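PDB 3CVO: class I SAM-dependent methyltransferase from Silicibacter pomeroyi DSS-3, which is of unknown specific function but has the Rossmann fold of its family and probably transfers methyl groups from S-adenosylmethionine. Local coordinates for residues Ser59-Ala62 with Trp63-Met67. Sequence-based numbering, arbitrary orientation. Where two conformers were deposited one is given.
With SO4 (sulfate ion), chain E; EDO (1,2-ethanediol), chain I; EDO (1,2-ethanediol), chain P.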
loop_
_atom_site.group_PDB
_atom_site.type_symbol
_atom_site.label_atom_id
_atom_site.label_comp_id
_atom_site.label_asym_id
_atom_site.label_seq_id
_atom_site.Cartn_x
_atom_site.Cartn_y
_atom_site.Cartn_z
ATOM N N SER A 59 8.313 17.350 5.728
ATOM C CA SER A 59 7.768 17.586 4.382
ATOM C C SER A 59 8.005 19.023 3.855
ATOM O O SER A 59 8.007 19.242 2.643
ATOM C CB SER A 59 6.246 17.278 4.346
ATOM O OG SER A 59 5.547 18.016 5.329
ATOM N N ASP A 60 8.223 19.977 4.758
ATOM C CA ASP A 60 8.369 21.411 4.410
ATOM C C ASP A 60 9.861 21.677 4.224
ATOM O O ASP A 60 10.612 21.747 5.177
ATOM C CB ASP A 60 7.753 22.280 5.514
ATOM C CG ASP A 60 7.807 23.781 5.231
ATOM O OD1 ASP A 60 8.689 24.277 4.516
ATOM O OD2 ASP A 60 6.939 24.486 5.774
ATOM N N ARG A 61 10.276 21.807 2.976
ATOM C CA ARG A 61 11.685 21.976 2.665
ATOM C C ARG A 61 12.286 23.218 3.351
ATOM O O ARG A 61 13.416 23.189 3.868
ATOM C CB ARG A 61 11.899 22.075 1.159
ATOM C CG ARG A 61 13.365 22.150 0.795
ATOM C CD ARG A 61 13.641 22.026 -0.696
ATOM N NE ARG A 61 15.006 21.555 -0.918
ATOM C CZ ARG A 61 15.496 21.213 -2.102
ATOM N NH1 ARG A 61 14.733 21.296 -3.185
ATOM N NH2 ARG A 61 16.745 20.780 -2.201
ATOM N N ALA A 62 11.538 24.315 3.312
ATOM C CA ALA A 62 12.023 25.597 3.864
ATOM C C ALA A 62 12.153 25.541 5.379
ATOM O O ALA A 62 13.105 26.067 5.960
ATOM C CB ALA A 62 11.150 26.775 3.393
ATOM N N TRP A 63 11.236 24.827 6.008
ATOM C CA TRP A 63 11.332 24.588 7.439
ATOM C C TRP A 63 12.475 23.631 7.768
ATOM O O TRP A 63 13.220 23.875 8.706
ATOM C CB TRP A 63 10.010 24.078 7.984
ATOM C CG TRP A 63 9.998 23.803 9.427
ATOM C CD1 TRP A 63 9.863 22.589 10.006
ATOM C CD2 TRP A 63 10.087 24.756 10.503
ATOM N NE1 TRP A 63 9.854 22.713 11.361
ATOM C CE2 TRP A 63 9.981 24.031 11.696
ATOM C CE3 TRP A 63 10.241 26.142 10.568
ATOM C CZ2 TRP A 63 10.070 24.633 12.968
ATOM C CZ3 TRP A 63 10.318 26.743 11.827
ATOM C CH2 TRP A 63 10.233 25.981 13.010
ATOM N N ALA A 64 12.674 22.590 6.963
ATOM C CA ALA A 64 13.821 21.713 7.175
ATOM C C ALA A 64 15.127 22.507 7.118
ATOM O O ALA A 64 16.022 22.309 7.916
ATOM C CB ALA A 64 13.853 20.515 6.158
ATOM N N ARG A 65 15.192 23.454 6.198
ATOM C CA ARG A 65 16.395 24.275 6.010
ATOM C C ARG A 65 16.618 25.151 7.243
ATOM O O ARG A 65 17.729 25.276 7.768
ATOM C CB ARG A 65 16.258 25.142 4.771
ATOM C CG ARG A 65 17.518 25.843 4.375
ATOM C CD ARG A 65 17.215 26.791 3.228
ATOM N NE ARG A 65 16.873 26.046 2.015
ATOM C CZ ARG A 65 15.717 26.129 1.359
ATOM N NH1 ARG A 65 14.749 26.930 1.774
ATOM N NH2 ARG A 65 15.531 25.392 0.266
HETATM N N MSE A 66 15.536 25.694 7.753
HETATM C CA MSE A 66 15.613 26.453 9.024
HETATM C C MSE A 66 16.075 25.603 10.208
HETATM O O MSE A 66 16.880 26.057 11.003
HETATM C CB MSE A 66 14.283 27.134 9.356
HETATM C CG MSE A 66 14.047 28.320 8.475
HETATM SE SE MSE A 66 12.310 29.194 8.767
HETATM C CE MSE A 66 12.626 29.798 10.591
HETATM N N MSE A 67 15.549 24.389 10.336
HETATM C CA MSE A 67 15.915 23.492 11.447
HETATM C C MSE A 67 17.406 23.154 11.360
HETATM O O MSE A 67 18.122 23.117 12.370
HETATM C CB MSE A 67 15.065 22.219 11.416
HETATM C CG MSE A 67 13.614 22.455 11.760
HETATM SE SE MSE A 67 13.339 23.114 13.546
HETATM C CE MSE A 67 14.356 21.767 14.562
HETATM S S SO4 E . 11.887 26.334 -0.679
HETATM O O1 SO4 E . 12.087 26.546 -2.116
HETATM O O2 SO4 E . 10.454 26.232 -0.366
HETATM O O3 SO4 E . 12.458 27.473 0.044
HETATM O O4 SO4 E . 12.578 25.120 -0.281
HETATM C C1 EDO I . 18.581 23.227 -0.833
HETATM O O1 EDO I . 17.416 23.351 -0.024
HETATM C C2 EDO I . 19.678 23.947 -0.089
HETATM O O2 EDO I . 19.296 23.954 1.287
HETATM C C1 EDO P . 7.480 28.616 7.282
HETATM O O1 EDO P . 7.985 28.405 8.602
HETATM C C2 EDO P . 7.182 27.267 6.646
HETATM O O2 EDO P . 8.004 27.095 5.485
#
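Asp60 is the N-cap of helix 61-73, its carboxylate reaching forward to Trp63 N. With CG anti to the backbone N (chi1 -178°), OD1 accepts from Trp63 N at 3.0 Å, the donor lying well above the carboxylate plane. The side chains of Asp60 and Trp63 cross at about a right angle, Asp60 CG resting 3.5 Å from Trp63 CB, while the indole leads away so that NE1 bonds to Ser39 O and CG of selenomethionine Met67 lies over one ring face, toward its rim. The main chain takes over at once: Ala64 N donates to Asp60 O at 2.9 Å, and Arg65 N and Met66 N follow onto Arg61 O and Ala62 O. Replacing Asp60 by an alanine removes the acceptor, and the first turn would probably fray with Trp63 N left without its mate. One turn on, Arg65 bends at chi3 (-68°) and brings one guanidinium face over Arg61 O; in the Arg61 conformer described, one of two, the guanidinium planes are 27° apart. At the Arg65 edge, NH1 donates to sulfate O3 at 2.9 Å and NH2 to O4 at 3.0 Å. Arg65 NH2 also donates to O1 of an ethanediol and NE to its O2, with a weak second NE bond to O1; both ligands probably come from the crystallisation liquor. In the beta-alpha-beta unit 53-58, 61-73, 81-86, Ala64 packs inward on Ile84 and Trp86. The negative carboxylate at the helix N-terminus probably interacts favourably with the helix dipole, and the sulfate probably offsets the charge of Arg65 in this crystal, with aliphatic Arg61 atoms alongside.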